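Amidohydrolase 3 domain-containing protein (Pyrococcus horikoshii, PDB 3IGH) is an uncharacterized member of the amidohydrolase family that probably hydrolyses carbon-nitrogen bonds other than peptide bonds. Local coordinates at residues R385-T399 / Q432-G446. Numbering follows the deposited sequence.
With SO4 (sulfate ion), chain N.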
loop_
_atom_site.group_PDB
_atom_site.type_symbol
_atom_site.label_atom_id
_atom_site.label_comp_id
_atom_site.label_asym_id
_atom_site.label_seq_id
_atom_site.Cartn_x
_atom_site.Cartn_y
_atom_site.Cartn_z
ATOM N N ARG A 385 -18.883 -27.615 14.589
ATOM C CA ARG A 385 -20.321 -27.391 14.780
ATOM C C ARG A 385 -20.807 -26.157 14.032
ATOM O O ARG A 385 -21.263 -25.175 14.628
ATOM C CB ARG A 385 -20.697 -27.393 16.279
ATOM C CG ARG A 385 -19.963 -26.384 17.165
ATOM C CD ARG A 385 -20.137 -26.678 18.653
ATOM N NE ARG A 385 -21.531 -26.783 19.085
ATOM C CZ ARG A 385 -21.924 -26.924 20.353
ATOM N NH1 ARG A 385 -21.035 -26.974 21.339
ATOM N NH2 ARG A 385 -23.214 -27.017 20.639
ATOM N N PHE A 386 -20.752 -26.241 12.702
ATOM C CA PHE A 386 -20.890 -25.060 11.841
ATOM C C PHE A 386 -22.253 -24.381 11.908
ATOM O O PHE A 386 -22.333 -23.157 11.842
ATOM C CB PHE A 386 -20.553 -25.393 10.386
ATOM C CG PHE A 386 -19.187 -25.991 10.190
ATOM C CD1 PHE A 386 -18.997 -26.997 9.246
ATOM C CD2 PHE A 386 -18.091 -25.560 10.941
ATOM C CE1 PHE A 386 -17.745 -27.556 9.047
ATOM C CE2 PHE A 386 -16.833 -26.133 10.752
ATOM C CZ PHE A 386 -16.659 -27.121 9.793
ATOM N N LYS A 387 -23.314 -25.179 12.028
ATOM C CA LYS A 387 -24.660 -24.641 12.165
ATOM C C LYS A 387 -24.805 -23.836 13.460
ATOM O O LYS A 387 -25.304 -22.714 13.424
ATOM C CB LYS A 387 -25.725 -25.741 12.059
ATOM C CG LYS A 387 -27.149 -25.180 11.924
ATOM C CD LYS A 387 -28.194 -26.267 11.711
ATOM C CE LYS A 387 -29.517 -25.669 11.234
ATOM N NZ LYS A 387 -30.558 -26.710 10.991
ATOM N N ASP A 388 -24.331 -24.395 14.576
ATOM C CA ASP A 388 -24.284 -23.669 15.854
ATOM C C ASP A 388 -23.449 -22.383 15.796
ATOM O O ASP A 388 -23.857 -21.356 16.330
ATOM C CB ASP A 388 -23.746 -24.563 16.979
ATOM C CG ASP A 388 -24.635 -25.763 17.249
ATOM O OD1 ASP A 388 -25.841 -25.688 16.934
ATOM O OD2 ASP A 388 -24.121 -26.779 17.771
ATOM N N LEU A 389 -22.279 -22.448 15.160
ATOM C CA LEU A 389 -21.370 -21.295 15.091
ATOM C C LEU A 389 -21.912 -20.148 14.225
ATOM O O LEU A 389 -21.731 -18.967 14.562
ATOM C CB LEU A 389 -19.985 -21.736 14.598
ATOM C CG LEU A 389 -19.224 -22.702 15.516
ATOM C CD1 LEU A 389 -17.989 -23.297 14.834
ATOM C CD2 LEU A 389 -18.843 -22.026 16.842
ATOM N N MET A 390 -22.599 -20.505 13.134
ATOM C CA MET A 390 -23.187 -19.538 12.204
ATOM C C MET A 390 -24.235 -18.672 12.917
ATOM O O MET A 390 -24.476 -17.520 12.538
ATOM C CB MET A 390 -23.824 -20.284 11.025
ATOM C CG MET A 390 -23.684 -19.621 9.656
ATOM S SD MET A 390 -24.138 -20.741 8.298
ATOM C CE MET A 390 -25.765 -21.269 8.843
ATOM N N LYS A 391 -24.849 -19.240 13.952
ATOM C CA LYS A 391 -25.848 -18.550 14.764
ATOM C C LYS A 391 -25.232 -17.476 15.667
ATOM O O LYS A 391 -25.887 -16.487 15.989
ATOM C CB LYS A 391 -26.605 -19.570 15.620
ATOM C CG LYS A 391 -28.046 -19.206 15.936
ATOM C CD LYS A 391 -28.896 -20.460 16.147
ATOM C CE LYS A 391 -29.262 -21.117 14.815
ATOM N NZ LYS A 391 -29.770 -22.507 14.976
ATOM N N VAL A 392 -23.979 -17.671 16.073
ATOM C CA VAL A 392 -23.339 -16.766 17.037
ATOM C C VAL A 392 -22.234 -15.868 16.452
ATOM O O VAL A 392 -21.808 -14.917 17.103
ATOM C CB VAL A 392 -22.842 -17.506 18.319
ATOM C CG1 VAL A 392 -24.027 -18.112 19.087
ATOM C CG2 VAL A 392 -21.791 -18.570 17.991
ATOM N N ALA A 393 -21.778 -16.159 15.234
ATOM C CA ALA A 393 -20.693 -15.378 14.628
ATOM C C ALA A 393 -20.776 -15.307 13.112
ATOM O O ALA A 393 -21.377 -16.174 12.469
ATOM C CB ALA A 393 -19.338 -15.941 15.045
ATOM N N GLU A 394 -20.163 -14.266 12.550
ATOM C CA GLU A 394 -19.868 -14.249 11.125
ATOM C C GLU A 394 -18.914 -15.406 10.836
ATOM O O GLU A 394 -17.909 -15.586 11.524
ATOM C CB GLU A 394 -19.232 -12.924 10.720
ATOM C CG GLU A 394 -19.219 -12.706 9.229
ATOM C CD GLU A 394 -20.513 -12.097 8.713
ATOM O OE1 GLU A 394 -21.158 -12.717 7.835
ATOM O OE2 GLU A 394 -20.878 -10.998 9.181
ATOM N N LEU A 395 -19.270 -16.212 9.845
ATOM C CA LEU A 395 -18.555 -17.445 9.566
ATOM C C LEU A 395 -18.075 -17.428 8.121
ATOM O O LEU A 395 -18.857 -17.172 7.208
ATOM C CB LEU A 395 -19.494 -18.630 9.801
ATOM C CG LEU A 395 -18.976 -20.065 9.848
ATOM C CD1 LEU A 395 -18.208 -20.316 11.129
ATOM C CD2 LEU A 395 -20.156 -21.018 9.772
ATOM N N GLY A 396 -16.787 -17.693 7.920
ATOM C CA GLY A 396 -16.226 -17.780 6.577
ATOM C C GLY A 396 -15.730 -19.187 6.314
ATOM O O GLY A 396 -15.330 -19.885 7.244
ATOM N N PHE A 397 -15.767 -19.608 5.050
ATOM C CA PHE A 397 -15.266 -20.932 4.684
ATOM C C PHE A 397 -13.881 -20.811 4.068
ATOM O O PHE A 397 -13.552 -19.823 3.400
ATOM C CB PHE A 397 -16.201 -21.629 3.683
ATOM C CG PHE A 397 -17.432 -22.264 4.304
ATOM C CD1 PHE A 397 -17.697 -22.168 5.669
ATOM C CD2 PHE A 397 -18.344 -22.938 3.494
ATOM C CE1 PHE A 397 -18.834 -22.745 6.223
ATOM C CE2 PHE A 397 -19.484 -23.511 4.031
ATOM C CZ PHE A 397 -19.730 -23.414 5.407
ATOM N N SER A 398 -13.089 -21.852 4.267
ATOM C CA SER A 398 -11.743 -21.896 3.755
ATOM C C SER A 398 -11.297 -23.345 3.616
ATOM O O SER A 398 -11.979 -24.254 4.071
ATOM C CB SER A 398 -10.804 -21.154 4.708
ATOM O OG SER A 398 -10.950 -21.591 6.045
ATOM N N THR A 399 -10.136 -23.542 3.000
ATOM C CA THR A 399 -9.619 -24.873 2.756
ATOM C C THR A 399 -8.342 -25.154 3.527
ATOM O O THR A 399 -7.966 -26.315 3.670
ATOM C CB THR A 399 -9.317 -25.103 1.255
ATOM O OG1 THR A 399 -8.450 -24.067 0.771
ATOM C CG2 THR A 399 -10.606 -25.117 0.436
ATOM N N GLN A 432 -25.744 -30.735 12.176
ATOM C CA GLN A 432 -24.882 -29.583 11.920
ATOM C C GLN A 432 -24.718 -29.278 10.431
ATOM O O GLN A 432 -24.036 -28.314 10.065
ATOM C CB GLN A 432 -23.518 -29.777 12.583
ATOM C CG GLN A 432 -23.563 -29.729 14.109
ATOM C CD GLN A 432 -24.149 -28.432 14.620
ATOM O OE1 GLN A 432 -23.633 -27.355 14.342
ATOM N NE2 GLN A 432 -25.244 -28.528 15.356
ATOM N N ALA A 433 -25.337 -30.104 9.586
ATOM C CA ALA A 433 -25.321 -29.918 8.131
ATOM C C ALA A 433 -25.938 -28.576 7.751
ATOM O O ALA A 433 -26.925 -28.153 8.350
ATOM C CB ALA A 433 -26.070 -31.053 7.448
ATOM N N LEU A 434 -25.330 -27.897 6.782
ATOM C CA LEU A 434 -25.860 -26.623 6.293
ATOM C C LEU A 434 -26.583 -26.865 4.981
ATOM O O LEU A 434 -26.301 -27.841 4.292
ATOM C CB LEU A 434 -24.733 -25.603 6.071
ATOM C CG LEU A 434 -23.821 -25.209 7.239
ATOM C CD1 LEU A 434 -22.961 -24.023 6.841
ATOM C CD2 LEU A 434 -24.629 -24.869 8.468
ATOM N N ASP A 435 -27.509 -25.985 4.620
ATOM C CA ASP A 435 -28.068 -26.058 3.275
ATOM C C ASP A 435 -27.138 -25.333 2.298
ATOM O O ASP A 435 -26.251 -24.582 2.723
ATOM C CB ASP A 435 -29.518 -25.550 3.214
ATOM C CG ASP A 435 -29.683 -24.129 3.722
ATOM O OD1 ASP A 435 -28.812 -23.266 3.474
ATOM O OD2 ASP A 435 -30.719 -23.866 4.369
ATOM N N ILE A 436 -27.340 -25.558 1.002
ATOM C CA ILE A 436 -26.447 -25.009 -0.021
ATOM C C ILE A 436 -26.375 -23.471 -0.024
ATOM O O ILE A 436 -25.290 -22.918 -0.188
ATOM C CB ILE A 436 -26.728 -25.607 -1.434
ATOM C CG1 ILE A 436 -25.584 -25.263 -2.396
ATOM C CG2 ILE A 436 -28.118 -25.190 -1.967
ATOM C CD1 ILE A 436 -25.318 -26.327 -3.429
ATOM N N LYS A 437 -27.505 -22.799 0.209
ATOM C CA LYS A 437 -27.543 -21.332 0.285
ATOM C C LYS A 437 -26.640 -20.762 1.375
ATOM O O LYS A 437 -25.925 -19.788 1.140
ATOM C CB LYS A 437 -28.960 -20.826 0.557
ATOM C CG LYS A 437 -29.798 -20.478 -0.654
ATOM C CD LYS A 437 -30.625 -19.220 -0.375
ATOM C CE LYS A 437 -31.249 -19.223 1.029
ATOM N NZ LYS A 437 -31.111 -17.899 1.717
ATOM N N ASP A 438 -26.702 -21.352 2.571
ATOM C CA ASP A 438 -25.863 -20.927 3.690
ATOM C C ASP A 438 -24.388 -21.259 3.468
ATOM O O ASP A 438 -23.517 -20.523 3.930
ATOM C CB ASP A 438 -26.332 -21.553 5.003
ATOM C CG ASP A 438 -27.650 -20.978 5.496
ATOM O OD1 ASP A 438 -28.126 -19.967 4.940
ATOM O OD2 ASP A 438 -28.214 -21.545 6.453
ATOM N N ALA A 439 -24.117 -22.370 2.787
ATOM C CA ALA A 439 -22.747 -22.732 2.427
ATOM C C ALA A 439 -22.141 -21.742 1.430
ATOM O O ALA A 439 -20.992 -21.306 1.605
ATOM C CB ALA A 439 -22.680 -24.172 1.890
ATOM N N LEU A 440 -22.910 -21.375 0.398
ATOM C CA LEU A 440 -22.440 -20.409 -0.597
ATOM C C LEU A 440 -22.284 -19.010 -0.015
ATOM O O LEU A 440 -21.337 -18.305 -0.351
ATOM C CB LEU A 440 -23.332 -20.404 -1.854
ATOM C CG LEU A 440 -23.346 -21.741 -2.612
ATOM C CD1 LEU A 440 -24.222 -21.649 -3.861
ATOM C CD2 LEU A 440 -21.935 -22.242 -2.977
ATOM N N HIS A 441 -23.201 -18.625 0.869
ATOM C CA HIS A 441 -23.082 -17.366 1.599
ATOM C C HIS A 441 -21.791 -17.311 2.428
ATOM O O HIS A 441 -21.090 -16.296 2.415
ATOM C CB HIS A 441 -24.300 -17.151 2.506
ATOM C CG HIS A 441 -24.173 -15.971 3.421
ATOM N ND1 HIS A 441 -24.456 -14.681 3.017
ATOM C CD2 HIS A 441 -23.805 -15.884 4.721
ATOM C CE1 HIS A 441 -24.265 -13.853 4.029
ATOM N NE2 HIS A 441 -23.868 -14.558 5.074
ATOM N N SER A 442 -21.489 -18.401 3.142
ATOM C CA SER A 442 -20.298 -18.472 3.991
ATOM C C SER A 442 -19.010 -18.417 3.182
ATOM O O SER A 442 -18.019 -17.837 3.625
ATOM C CB SER A 442 -20.321 -19.728 4.864
ATOM O OG SER A 442 -21.413 -19.702 5.767
ATOM N N TYR A 443 -19.056 -18.983 1.977
ATOM C CA TYR A 443 -17.906 -19.056 1.089
ATOM C C TYR A 443 -17.743 -17.811 0.196
ATOM O O TYR A 443 -16.841 -17.745 -0.642
ATOM C CB TYR A 443 -18.044 -20.295 0.217
ATOM C CG TYR A 443 -16.780 -21.104 0.026
ATOM C CD1 TYR A 443 -16.854 -22.478 -0.169
ATOM C CD2 TYR A 443 -15.517 -20.506 0.029
ATOM C CE1 TYR A 443 -15.712 -23.242 -0.359
ATOM C CE2 TYR A 443 -14.358 -21.268 -0.153
ATOM C CZ TYR A 443 -14.466 -22.642 -0.348
ATOM O OH TYR A 443 -13.337 -23.422 -0.541
ATOM N N THR A 444 -18.631 -16.835 0.345
ATOM C CA THR A 444 -18.526 -15.606 -0.438
ATOM C C THR A 444 -18.519 -14.401 0.503
ATOM O O THR A 444 -17.444 -13.931 0.913
ATOM C CB THR A 444 -19.641 -15.507 -1.530
ATOM O OG1 THR A 444 -20.929 -15.627 -0.911
ATOM C CG2 THR A 444 -19.485 -16.609 -2.584
ATOM N N TYR A 445 -19.706 -13.924 0.878
ATOM C CA TYR A 445 -19.816 -12.774 1.775
ATOM C C TYR A 445 -19.302 -13.076 3.186
ATOM O O TYR A 445 -18.690 -12.214 3.810
ATOM C CB TYR A 445 -21.256 -12.258 1.816
ATOM C CG TYR A 445 -21.479 -10.982 2.604
ATOM C CD1 TYR A 445 -21.019 -9.751 2.134
ATOM C CD2 TYR A 445 -22.189 -11.008 3.808
ATOM C CE1 TYR A 445 -21.243 -8.579 2.859
ATOM C CE2 TYR A 445 -22.420 -9.847 4.537
ATOM C CZ TYR A 445 -21.951 -8.637 4.056
ATOM O OH TYR A 445 -22.179 -7.494 4.780
ATOM N N GLY A 446 -19.526 -14.302 3.660
ATOM C CA GLY A 446 -19.079 -14.720 4.992
ATOM C C GLY A 446 -17.566 -14.609 5.103
ATOM O O GLY A 446 -17.052 -13.946 6.004
HETATM S S SO4 N . -34.275 -15.349 1.956
HETATM O O1 SO4 N . -35.633 -15.884 1.941
HETATM O O2 SO4 N . -33.349 -16.399 1.547
HETATM O O3 SO4 N . -34.189 -14.234 1.020
HETATM O O4 SO4 N . -33.941 -14.886 3.301
HETATM O O HOH W 1 -29.057 -29.160 9.688
HETATM O O HOH W 2 -21.788 -17.499 7.148
#
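In the TIM-barrel fold of the amidohydrolase family, strand 395-397 crosses helix 436-446 at a right angle, with the segment axes 5.9 Å apart, and Phe397 is the main side chain joining them. Its CG stands anti to the carbonyl carbon (chi1 -80°), which lays one ring face under Ser442 CB, 3.6 Å from the ring centroid and 9° off the normal, a CH-pi contact. The Phe397 edge turns toward the face of Tyr443 in an offset edge-to-face pair, planes 72° apart, while Leu434 CD1 lies 3.6 Å from Phe397 CZ near the ring plane. Phe397 N also donates to Ser442 O (3.2 Å), from above the carbonyl plane. Toward the N-terminal ends of both segments, Gln432 OE1 accepts from Asp388 N at 3.1 Å, nearly straight and on a lone pair; Gln432 NE2 returns a weak bond to Asp388 OD1. Arg385 NE and NH2 both grip Asp388 OD2, side-on. With an alanine here, the paired Arg385 nitrogens would probably lose this acceptor and Gln432 NE2 its weak bond to the carboxylate. Arg385 also bridges to Asp345 at the start of helix 345-354, strand 395-397 pairs in parallel with strand 357-360, and helix 408-417 packs against Phe397 and Tyr443.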